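Local coordinates for protein putative modification methylase (Thermus thermophilus, PDB 2ZIG) that probably transfers a methyl group from S-adenosyl-L-methionine to the N4 amino group of cytosine in DNA, as a member of the N(4)/N(6)-methyltransferase family, at residues A225-L228 against V229-S233; K194-F197 against H198-R202; E67-E70 against A71-E75. All blocks are in the same frame, centred on the assembly; numbering follows the deposited sequence.

Interaction 1 of 3, residues A225-L228 against V229-S233; sequences AERL and VRMFS
Different first torsions lay the side chains of Arg-227 and Met-231 next to each other, one helical turn apart: CG of Arg-227 lies anti to its own nitrogen (chi1 -167°), CG of Met-231 anti to its carbonyl carbon (chi1 -64°). The two run in the same direction, with Arg-227 CG 4.0 Å from Met-231 SD. Met-231 CG comes to 3.0 Å from Arg-227 O, the same oxygen that accepts the Met-231 N-H. One residue further along, Leu-228 CD2 meets the Phe-232 ring at CE2, 4.2 Å away, while Leu-228 O receives the Phe-232 N-H at 2.9 Å and a weak second bond from Met-231 N. Upstream, Val-229 N and Arg-230 N bind Ala-225 O and Glu-226 O, so the i to i+4 pattern runs on without a break. Ser-233 OG turns back to Val-229 O at 2.8 Å.

The polar ends are held from elsewhere: Arg-227 NH1 by Asp-207, Glu-226 OE2 by Arg-255. The methyl of Ala-225 comes within about 4 Å of the side chain of Thr-248, an S-adenosyl-L-methionine-binding residue. Met-231 also packs on Ile-163 of the second subunit. Within the chain, helix 222-232 is sandwiched: Arg-227, Arg-230 and Met-231 meet helix 194-200, whereas Leu-228 and Phe-232 pack against strands 41-46 and 91-97 of the central sheet.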
ATOM      1  N   ALA B 225     -11.775   2.457  14.879  1.00 21.61           N
ATOM      2  CA  ALA B 225     -11.199   3.653  15.488  1.00 22.61           C
ATOM      3  C   ALA B 225     -10.795   3.379  16.938  1.00 22.50           C
ATOM      4  O   ALA B 225      -9.732   3.811  17.392  1.00 18.57           O
ATOM      5  CB  ALA B 225     -12.194   4.813  15.426  1.00 23.03           C
ATOM      6  N   GLU B 226     -11.639   2.656  17.672  1.00 23.02           N
ATOM      7  CA  GLU B 226     -11.323   2.370  19.069  1.00 24.88           C
ATOM      8  C   GLU B 226     -10.038   1.569  19.187  1.00 23.18           C
ATOM      9  O   GLU B 226      -9.249   1.784  20.093  1.00 23.85           O
ATOM     10  CB  GLU B 226     -12.470   1.618  19.742  1.00 24.35           C
ATOM     11  CG  GLU B 226     -13.729   2.438  19.859  1.00 29.28           C
ATOM     12  CD  GLU B 226     -14.875   1.652  20.445  1.00 33.34           C
ATOM     13  OE1 GLU B 226     -15.111   0.521  19.972  1.00 39.98           O
ATOM     14  OE2 GLU B 226     -15.546   2.159  21.367  1.00 35.20           O
ATOM     15  N   ARG B 227      -9.836   0.641  18.266  1.00 24.24           N
ATOM     16  CA  ARG B 227      -8.641  -0.189  18.267  1.00 23.55           C
ATOM     17  C   ARG B 227      -7.396   0.691  18.070  1.00 23.25           C
ATOM     18  O   ARG B 227      -6.394   0.527  18.762  1.00 21.59           O
ATOM     19  CB  ARG B 227      -8.766  -1.238  17.156  1.00 24.36           C
ATOM     20  CG  ARG B 227      -7.760  -2.366  17.201  1.00 28.92           C
ATOM     21  CD  ARG B 227      -8.116  -3.473  16.188  1.00 28.80           C
ATOM     22  NE  ARG B 227      -9.258  -4.291  16.606  1.00 31.49           N
ATOM     23  CZ  ARG B 227      -9.651  -5.405  15.989  1.00 31.36           C
ATOM     24  NH1 ARG B 227      -9.003  -5.845  14.909  1.00 27.38           N
ATOM     25  NH2 ARG B 227     -10.670  -6.108  16.473  1.00 30.96           N
ATOM     26  N   LEU B 228      -7.469   1.641  17.144  1.00 23.00           N
ATOM     27  CA  LEU B 228      -6.334   2.523  16.878  1.00 22.32           C
ATOM     28  C   LEU B 228      -6.030   3.418  18.082  1.00 22.60           C
ATOM     29  O   LEU B 228      -4.871   3.570  18.474  1.00 20.91           O
ATOM     30  CB  LEU B 228      -6.609   3.364  15.623  1.00 19.45           C
ATOM     31  CG  LEU B 228      -6.668   2.512  14.342  1.00 21.78           C
ATOM     32  CD1 LEU B 228      -7.210   3.332  13.159  1.00 15.95           C
ATOM     33  CD2 LEU B 228      -5.257   1.971  14.037  1.00 18.41           C
ATOM     34  N   VAL B 229      -7.071   3.991  18.679  1.00 23.31           N
ATOM     35  CA  VAL B 229      -6.884   4.839  19.848  1.00 23.24           C
ATOM     36  C   VAL B 229      -6.167   4.051  20.947  1.00 25.33           C
ATOM     37  O   VAL B 229      -5.180   4.520  21.512  1.00 25.57           O
ATOM     38  CB  VAL B 229      -8.236   5.356  20.398  1.00 23.36           C
ATOM     39  CG1 VAL B 229      -8.023   6.059  21.741  1.00 21.37           C
ATOM     40  CG2 VAL B 229      -8.866   6.326  19.412  1.00 20.44           C
ATOM     41  N   ARG B 230      -6.653   2.846  21.237  1.00 26.03           N
ATOM     42  CA  ARG B 230      -6.052   2.019  22.283  1.00 24.94           C
ATOM     43  C   ARG B 230      -4.615   1.624  21.988  1.00 25.39           C
ATOM     44  O   ARG B 230      -3.819   1.436  22.908  1.00 26.02           O
ATOM     45  CB  ARG B 230      -6.884   0.755  22.502  1.00 24.84           C
ATOM     46  CG  ARG B 230      -8.324   1.035  22.916  1.00 28.14           C
ATOM     47  CD  ARG B 230      -9.058  -0.252  23.186  1.00 25.05           C
ATOM     48  NE  ARG B 230      -8.403  -1.014  24.244  1.00 25.16           N
ATOM     49  CZ  ARG B 230      -8.664  -2.284  24.517  1.00 27.24           C
ATOM     50  NH1 ARG B 230      -9.571  -2.943  23.801  1.00 25.73           N
ATOM     51  NH2 ARG B 230      -8.022  -2.893  25.508  1.00 27.53           N
ATOM     52  N   MET B 231      -4.284   1.504  20.706  1.00 24.63           N
ATOM     53  CA  MET B 231      -2.941   1.105  20.303  1.00 23.29           C
ATOM     54  C   MET B 231      -1.928   2.235  20.202  1.00 21.59           C
ATOM     55  O   MET B 231      -0.745   2.022  20.428  1.00 23.63           O
ATOM     56  CB  MET B 231      -2.969   0.415  18.937  1.00 22.06           C
ATOM     57  CG  MET B 231      -3.732  -0.884  18.856  1.00 20.08           C
ATOM     58  SD  MET B 231      -3.948  -1.294  17.106  1.00 19.96           S
ATOM     59  CE  MET B 231      -2.204  -1.692  16.606  1.00 19.99           C
ATOM     60  N   PHE B 232      -2.379   3.433  19.862  1.00 20.16           N
ATOM     61  CA  PHE B 232      -1.429   4.504  19.671  1.00 22.18           C
ATOM     62  C   PHE B 232      -1.628   5.799  20.431  1.00 22.34           C
ATOM     63  O   PHE B 232      -1.310   6.863  19.913  1.00 23.01           O
ATOM     64  CB  PHE B 232      -1.307   4.772  18.169  1.00 22.26           C
ATOM     65  CG  PHE B 232      -0.893   3.558  17.382  1.00 24.05           C
ATOM     66  CD1 PHE B 232       0.384   3.011  17.545  1.00 23.70           C
ATOM     67  CD2 PHE B 232      -1.790   2.926  16.522  1.00 21.22           C
ATOM     68  CE1 PHE B 232       0.762   1.846  16.864  1.00 22.94           C
ATOM     69  CE2 PHE B 232      -1.422   1.761  15.836  1.00 24.09           C
ATOM     70  CZ  PHE B 232      -0.140   1.222  16.010  1.00 22.40           C
ATOM     71  N   SER B 233      -2.162   5.702  21.647  1.00 21.88           N
ATOM     72  CA  SER B 233      -2.347   6.855  22.516  1.00 23.74           C
ATOM     73  C   SER B 233      -2.538   6.309  23.921  1.00 24.95           C
ATOM     74  O   SER B 233      -2.775   5.118  24.094  1.00 24.03           O
ATOM     75  CB  SER B 233      -3.576   7.679  22.119  1.00 23.09           C
ATOM     76  OG  SER B 233      -4.773   7.051  22.540  1.00 20.32           O
TER

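Interaction 2 of 3, residues K194-F197 against H198-R202; sequences KEDF and HRFFR
Phe-197 and Phe-201 form an offset stack one turn apart on the short helix 194-200, and His-198 joins them in an aromatic cluster beside an i to i+4 salt bridge. Followed outward, Phe-197 starts with CB close to the next peptide nitrogen, His-198 N. With CG anti to the backbone nitrogen (chi1 -174°), the ring reaches both the His-198 imidazole and Phe-201, and divides its atoms between them: CD2 goes over one face of the imidazole, 4.1 Å from ND1, in a T-shaped pair whose planes meet at 84°. On the other branch, CD1 and CE1 each lie 3.6 Å from Phe-201 CD1, which sits over a Phe-197 face toward the rim. CZ, at the tip, still meets Phe-201 CD1 and CG; the centroids of these two phenyl rings are 4.6 Å apart.

His-198 is also touched at its edge, in the ring plane, by Lys-194 CG, 3.5 Å from CD2. Glu-195 and Arg-199 run alongside each other, and OE1 of Glu-195 bridges to NH2 of Arg-199 at 3.1 Å. The second carboxylate, Asp-196, adds a purely electrostatic pairing with the same guanidinium, its OD1 well out of the guanidinium plane.

Phe-201 leaves the helical conformation and centres an inverse gamma turn. On the dimer side, Tyr-157 of the second subunit meets Phe-197 edge-to-face, and Ala-161 of that subunit packs on both Phe-197 and Phe-201. Phe-200 faces helix 222-232 instead, and one face of its ring receives Asp-196 CB in a CH-pi contact, 4.0 Å from the centroid, while Asp-196 O stands 3.1 Å from Phe-200 CG.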
ATOM      1  N   LYS B 194      -2.989  -9.224  27.077  1.00 30.71           N
ATOM      2  CA  LYS B 194      -2.284 -10.025  26.088  1.00 33.10           C
ATOM      3  C   LYS B 194      -3.163 -10.383  24.884  1.00 32.93           C
ATOM      4  O   LYS B 194      -2.742 -10.243  23.737  1.00 32.37           O
ATOM      5  CB  LYS B 194      -1.753 -11.297  26.751  1.00 35.66           C
ATOM      6  CG  LYS B 194      -0.895 -12.174  25.852  1.00 42.10           C
ATOM      7  CD  LYS B 194      -0.419 -13.439  26.580  1.00 45.16           C
ATOM      8  CE  LYS B 194       0.502 -13.111  27.758  1.00 47.26           C
ATOM      9  NZ  LYS B 194      -0.166 -12.310  28.837  1.00 46.08           N
ATOM     10  N   GLU B 195      -4.387 -10.828  25.143  1.00 33.54           N
ATOM     11  CA  GLU B 195      -5.282 -11.215  24.062  1.00 34.88           C
ATOM     12  C   GLU B 195      -5.502 -10.118  23.025  1.00 33.39           C
ATOM     13  O   GLU B 195      -5.377 -10.359  21.822  1.00 33.17           O
ATOM     14  CB  GLU B 195      -6.638 -11.666  24.613  1.00 39.60           C
ATOM     15  CG  GLU B 195      -7.580 -12.176  23.524  1.00 44.02           C
ATOM     16  CD  GLU B 195      -8.942 -12.595  24.054  1.00 49.04           C
ATOM     17  OE1 GLU B 195      -9.690 -11.717  24.542  1.00 51.50           O
ATOM     18  OE2 GLU B 195      -9.265 -13.803  23.977  1.00 51.39           O
ATOM     19  N   ASP B 196      -5.831  -8.916  23.482  1.00 31.49           N
ATOM     20  CA  ASP B 196      -6.073  -7.815  22.567  1.00 29.62           C
ATOM     21  C   ASP B 196      -4.798  -7.414  21.841  1.00 29.42           C
ATOM     22  O   ASP B 196      -4.809  -7.180  20.626  1.00 28.61           O
ATOM     23  CB  ASP B 196      -6.637  -6.610  23.318  1.00 32.67           C
ATOM     24  CG  ASP B 196      -7.920  -6.933  24.063  1.00 37.18           C
ATOM     25  OD1 ASP B 196      -8.787  -7.629  23.487  1.00 37.09           O
ATOM     26  OD2 ASP B 196      -8.068  -6.480  25.222  1.00 41.08           O
ATOM     27  N   PHE B 197      -3.698  -7.345  22.582  1.00 25.29           N
ATOM     28  CA  PHE B 197      -2.420  -6.949  22.005  1.00 25.44           C
ATOM     29  C   PHE B 197      -2.090  -7.758  20.756  1.00 26.60           C
ATOM     30  O   PHE B 197      -1.787  -7.201  19.702  1.00 27.10           O
ATOM     31  CB  PHE B 197      -1.301  -7.133  23.025  1.00 22.58           C
ATOM     32  CG  PHE B 197       0.026  -6.619  22.562  1.00 23.24           C
ATOM     33  CD1 PHE B 197       0.395  -5.298  22.803  1.00 24.58           C
ATOM     34  CD2 PHE B 197       0.894  -7.440  21.861  1.00 23.74           C
ATOM     35  CE1 PHE B 197       1.613  -4.800  22.349  1.00 25.41           C
ATOM     36  CE2 PHE B 197       2.116  -6.959  21.400  1.00 27.59           C
ATOM     37  CZ  PHE B 197       2.477  -5.634  21.642  1.00 26.63           C
ATOM     38  N   HIS B 198      -2.139  -9.080  20.882  1.00 28.10           N
ATOM     39  CA  HIS B 198      -1.822  -9.948  19.755  1.00 27.96           C
ATOM     40  C   HIS B 198      -2.840  -9.837  18.635  1.00 26.44           C
ATOM     41  O   HIS B 198      -2.491  -9.955  17.466  1.00 24.18           O
ATOM     42  CB  HIS B 198      -1.660 -11.389  20.245  1.00 32.16           C
ATOM     43  CG  HIS B 198      -0.443 -11.575  21.100  1.00 36.63           C
ATOM     44  ND1 HIS B 198       0.831 -11.322  20.637  1.00 35.94           N
ATOM     45  CD2 HIS B 198      -0.309 -11.902  22.407  1.00 37.84           C
ATOM     46  CE1 HIS B 198       1.698 -11.480  21.621  1.00 36.89           C
ATOM     47  NE2 HIS B 198       1.033 -11.831  22.707  1.00 39.43           N
ATOM     48  N   ARG B 199      -4.093  -9.579  18.987  1.00 26.54           N
ATOM     49  CA  ARG B 199      -5.117  -9.413  17.971  1.00 28.97           C
ATOM     50  C   ARG B 199      -4.951  -8.075  17.240  1.00 26.84           C
ATOM     51  O   ARG B 199      -5.102  -8.014  16.022  1.00 27.57           O
ATOM     52  CB  ARG B 199      -6.504  -9.463  18.595  1.00 30.91           C
ATOM     53  CG  ARG B 199      -7.636  -9.381  17.583  1.00 37.98           C
ATOM     54  CD  ARG B 199      -8.966  -9.274  18.304  1.00 40.36           C
ATOM     55  NE  ARG B 199      -9.027 -10.225  19.407  1.00 44.18           N
ATOM     56  CZ  ARG B 199      -9.644  -9.984  20.557  1.00 47.05           C
ATOM     57  NH1 ARG B 199     -10.252  -8.817  20.742  1.00 48.63           N
ATOM     58  NH2 ARG B 199      -9.646 -10.897  21.524  1.00 47.84           N
ATOM     59  N   PHE B 200      -4.630  -7.015  17.981  1.00 24.73           N
ATOM     60  CA  PHE B 200      -4.477  -5.683  17.392  1.00 23.58           C
ATOM     61  C   PHE B 200      -3.167  -5.448  16.643  1.00 24.50           C
ATOM     62  O   PHE B 200      -3.168  -4.950  15.510  1.00 23.87           O
ATOM     63  CB  PHE B 200      -4.583  -4.593  18.458  1.00 21.79           C
ATOM     64  CG  PHE B 200      -5.865  -4.597  19.223  1.00 22.98           C
ATOM     65  CD1 PHE B 200      -6.962  -5.334  18.789  1.00 24.12           C
ATOM     66  CD2 PHE B 200      -5.990  -3.816  20.368  1.00 22.95           C
ATOM     67  CE1 PHE B 200      -8.160  -5.290  19.479  1.00 26.22           C
ATOM     68  CE2 PHE B 200      -7.185  -3.766  21.064  1.00 22.45           C
ATOM     69  CZ  PHE B 200      -8.273  -4.501  20.622  1.00 25.46           C
ATOM     70  N   PHE B 201      -2.052  -5.777  17.286  1.00 22.88           N
ATOM     71  CA  PHE B 201      -0.755  -5.560  16.667  1.00 22.77           C
ATOM     72  C   PHE B 201      -0.336  -6.634  15.667  1.00 22.77           C
ATOM     73  O   PHE B 201       0.539  -7.456  15.936  1.00 23.96           O
ATOM     74  CB  PHE B 201       0.326  -5.383  17.737  1.00 20.77           C
ATOM     75  CG  PHE B 201       0.229  -4.080  18.480  1.00 22.25           C
ATOM     76  CD1 PHE B 201      -0.593  -3.955  19.593  1.00 20.44           C
ATOM     77  CD2 PHE B 201       0.911  -2.949  18.019  1.00 22.59           C
ATOM     78  CE1 PHE B 201      -0.743  -2.717  20.240  1.00 18.63           C
ATOM     79  CE2 PHE B 201       0.767  -1.710  18.655  1.00 17.57           C
ATOM     80  CZ  PHE B 201      -0.059  -1.596  19.760  1.00 16.23           C
ATOM     81  N   ARG B 202      -0.988  -6.618  14.514  1.00 22.16           N
ATOM     82  CA  ARG B 202      -0.693  -7.536  13.425  1.00 22.83           C
ATOM     83  C   ARG B 202      -0.897  -6.692  12.178  1.00 20.92           C
ATOM     84  O   ARG B 202      -1.536  -5.643  12.249  1.00 20.60           O
ATOM     85  CB  ARG B 202      -1.634  -8.737  13.446  1.00 23.30           C
ATOM     86  CG  ARG B 202      -3.101  -8.389  13.406  1.00 28.70           C
ATOM     87  CD  ARG B 202      -3.916  -9.664  13.282  1.00 31.25           C
ATOM     88  NE  ARG B 202      -3.768 -10.525  14.447  1.00 33.11           N
ATOM     89  CZ  ARG B 202      -3.590 -11.842  14.385  1.00 35.71           C
ATOM     90  NH1 ARG B 202      -3.473 -12.551  15.506  1.00 35.91           N
ATOM     91  NH2 ARG B 202      -3.502 -12.450  13.211  1.00 32.10           N
TER

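Interaction 3 of 3, residues E67-E70 against A71-E75; sequences EDYE and AFLDE
Leu-73 lays its CD1 methyl over a face of the Tyr-69 ring, an i to i+4 CH-pi contact near the start of the long helix 66-86. The methyl stands 4.2 Å from the ring centroid and 28° off the normal; its nearest ring atom is CE2, at 3.8 Å from CD1. Tyr-69 CG is anti to the backbone nitrogen (chi1 -170°) and Leu-73 CG anti to the carbonyl carbon (chi1 -73°), and the two side chains slant across each other. Glu-70, by contrast, runs alongside Leu-73 in the same direction, its OE1 4.1 Å from Leu-73 CD1. Ordinary helical bonds carry the backbone beneath, from Ala-71 N to Glu-67 O through Asp-74 N to Glu-70 O.

The apolar side of this turn leans on helix 115-125, where Leu-73 packs on Leu-115 and Ile-119, and Asp-118 hydrogen-bonds the Tyr-69 hydroxyl. Tyr-69 also stacks with Phe-113 and touches Arg-124 of the second subunit. Phe-72 points another way, edge-to-face with Tyr-50. Arg-122 forms a salt bridge with Asp-74 OD2 and a long, weak ion pair with Glu-70 OE1, which probably softens the repulsion between Glu-70 OE1 and Asp-74 OD2, 6.1 Å apart.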
ATOM      1  N   GLU B  67      -5.486  16.165 -12.757  1.00 70.68           N
ATOM      2  CA  GLU B  67      -5.476  17.524 -12.220  1.00 68.86           C
ATOM      3  C   GLU B  67      -6.273  17.585 -10.926  1.00 66.09           C
ATOM      4  O   GLU B  67      -5.744  17.958  -9.883  1.00 66.42           O
ATOM      5  CB  GLU B  67      -6.064  18.519 -13.231  1.00 70.30           C
ATOM      6  CG  GLU B  67      -5.148  18.860 -14.402  1.00 72.04           C
ATOM      7  CD  GLU B  67      -3.841  19.509 -13.964  1.00 73.45           C
ATOM      8  OE1 GLU B  67      -3.044  19.897 -14.847  1.00 73.16           O
ATOM      9  OE2 GLU B  67      -3.608  19.630 -12.741  1.00 74.33           O
ATOM     10  N   ASP B  68      -7.550  17.219 -11.002  1.00 63.37           N
ATOM     11  CA  ASP B  68      -8.412  17.226  -9.826  1.00 61.06           C
ATOM     12  C   ASP B  68      -7.717  16.433  -8.735  1.00 57.22           C
ATOM     13  O   ASP B  68      -7.688  16.839  -7.574  1.00 56.48           O
ATOM     14  CB  ASP B  68      -9.760  16.564 -10.134  1.00 62.95           C
ATOM     15  CG  ASP B  68     -10.420  17.129 -11.374  1.00 65.79           C
ATOM     16  OD1 ASP B  68      -9.873  16.930 -12.483  1.00 66.61           O
ATOM     17  OD2 ASP B  68     -11.485  17.773 -11.241  1.00 66.75           O
ATOM     18  N   TYR B  69      -7.158  15.297  -9.138  1.00 52.90           N
ATOM     19  CA  TYR B  69      -6.450  14.394  -8.245  1.00 49.22           C
ATOM     20  C   TYR B  69      -5.256  15.077  -7.574  1.00 48.75           C
ATOM     21  O   TYR B  69      -5.143  15.068  -6.349  1.00 47.59           O
ATOM     22  CB  TYR B  69      -5.985  13.168  -9.039  1.00 45.99           C
ATOM     23  CG  TYR B  69      -5.435  12.044  -8.197  1.00 41.66           C
ATOM     24  CD1 TYR B  69      -6.222  11.421  -7.230  1.00 41.13           C
ATOM     25  CD2 TYR B  69      -4.121  11.613  -8.355  1.00 40.33           C
ATOM     26  CE1 TYR B  69      -5.711  10.399  -6.438  1.00 38.25           C
ATOM     27  CE2 TYR B  69      -3.599  10.592  -7.571  1.00 38.92           C
ATOM     28  CZ  TYR B  69      -4.399   9.991  -6.614  1.00 38.36           C
ATOM     29  OH  TYR B  69      -3.881   8.986  -5.830  1.00 36.49           O
ATOM     30  N   GLU B  70      -4.374  15.673  -8.376  1.00 49.12           N
ATOM     31  CA  GLU B  70      -3.196  16.356  -7.838  1.00 49.21           C
ATOM     32  C   GLU B  70      -3.587  17.495  -6.903  1.00 46.81           C
ATOM     33  O   GLU B  70      -3.013  17.650  -5.822  1.00 47.43           O
ATOM     34  CB  GLU B  70      -2.320  16.919  -8.961  1.00 50.92           C
ATOM     35  CG  GLU B  70      -1.856  15.905  -9.987  1.00 55.95           C
ATOM     36  CD  GLU B  70      -1.279  14.651  -9.363  1.00 58.03           C
ATOM     37  OE1 GLU B  70      -0.323  14.762  -8.562  1.00 59.04           O
ATOM     38  OE2 GLU B  70      -1.784  13.552  -9.679  1.00 59.28           O
ATOM     39  N   ALA B  71      -4.558  18.296  -7.329  1.00 43.20           N
ATOM     40  CA  ALA B  71      -5.023  19.417  -6.521  1.00 42.20           C
ATOM     41  C   ALA B  71      -5.579  18.905  -5.187  1.00 40.61           C
ATOM     42  O   ALA B  71      -5.386  19.525  -4.141  1.00 41.41           O
ATOM     43  CB  ALA B  71      -6.087  20.195  -7.278  1.00 39.04           C
ATOM     44  N   PHE B  72      -6.274  17.773  -5.231  1.00 38.75           N
ATOM     45  CA  PHE B  72      -6.835  17.176  -4.026  1.00 36.98           C
ATOM     46  C   PHE B  72      -5.681  16.777  -3.110  1.00 35.43           C
ATOM     47  O   PHE B  72      -5.673  17.102  -1.927  1.00 36.52           O
ATOM     48  CB  PHE B  72      -7.673  15.945  -4.391  1.00 37.34           C
ATOM     49  CG  PHE B  72      -8.276  15.247  -3.203  1.00 37.86           C
ATOM     50  CD1 PHE B  72      -9.098  15.937  -2.314  1.00 35.84           C
ATOM     51  CD2 PHE B  72      -8.018  13.902  -2.969  1.00 37.99           C
ATOM     52  CE1 PHE B  72      -9.653  15.293  -1.204  1.00 37.92           C
ATOM     53  CE2 PHE B  72      -8.569  13.247  -1.859  1.00 37.68           C
ATOM     54  CZ  PHE B  72      -9.387  13.943  -0.977  1.00 36.86           C
ATOM     55  N   LEU B  73      -4.700  16.077  -3.666  1.00 33.03           N
ATOM     56  CA  LEU B  73      -3.537  15.658  -2.892  1.00 31.51           C
ATOM     57  C   LEU B  73      -2.872  16.857  -2.227  1.00 31.95           C
ATOM     58  O   LEU B  73      -2.496  16.806  -1.055  1.00 30.63           O
ATOM     59  CB  LEU B  73      -2.532  14.949  -3.796  1.00 28.28           C
ATOM     60  CG  LEU B  73      -2.939  13.545  -4.239  1.00 27.34           C
ATOM     61  CD1 LEU B  73      -1.924  12.998  -5.223  1.00 23.51           C
ATOM     62  CD2 LEU B  73      -3.038  12.649  -3.008  1.00 26.67           C
ATOM     63  N   ASP B  74      -2.740  17.942  -2.987  1.00 33.58           N
ATOM     64  CA  ASP B  74      -2.124  19.165  -2.488  1.00 33.79           C
ATOM     65  C   ASP B  74      -2.927  19.742  -1.330  1.00 34.48           C
ATOM     66  O   ASP B  74      -2.363  20.310  -0.397  1.00 34.03           O
ATOM     67  CB  ASP B  74      -2.002  20.189  -3.624  1.00 34.62           C
ATOM     68  CG  ASP B  74      -0.881  19.850  -4.597  1.00 36.18           C
ATOM     69  OD1 ASP B  74      -0.900  20.365  -5.735  1.00 38.01           O
ATOM     70  OD2 ASP B  74       0.030  19.075  -4.220  1.00 38.21           O
ATOM     71  N   GLU B  75      -4.247  19.595  -1.387  1.00 35.28           N
ATOM     72  CA  GLU B  75      -5.094  20.100  -0.312  1.00 37.01           C
ATOM     73  C   GLU B  75      -4.792  19.309   0.956  1.00 37.23           C
ATOM     74  O   GLU B  75      -4.600  19.883   2.033  1.00 36.67           O
ATOM     75  CB  GLU B  75      -6.570  19.944  -0.672  1.00 40.28           C
ATOM     76  CG  GLU B  75      -7.017  20.780  -1.855  1.00 46.44           C
ATOM     77  CD  GLU B  75      -8.468  20.522  -2.229  1.00 50.74           C
ATOM     78  OE1 GLU B  75      -9.335  20.597  -1.328  1.00 53.68           O
ATOM     79  OE2 GLU B  75      -8.744  20.248  -3.421  1.00 52.46           O
TER

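How the interactions relate
Along the chain the order is interaction 3, then 2, then 1, on helices 66-86, 194-200 and 222-232. Interactions 1 and 2 are neighbours, their centres about 12 Å apart: Phe-200 and Phe-201 pack on Met-231, Arg-227 NE lies 3.2 Å from Phe-200 CE1, and Arg-230 forms a long, weak ion pair with Asp-196. Helix 194-200 thus lies over helix 222-232, which in turn rests on the central mixed sheet. Interaction 3 lies on the opposite side of the chain's centre, about 29 Å from interaction 1 and 37 Å from interaction 2 between centres. All three reach the second subunit, so dimer contacts involve both sides of the fold.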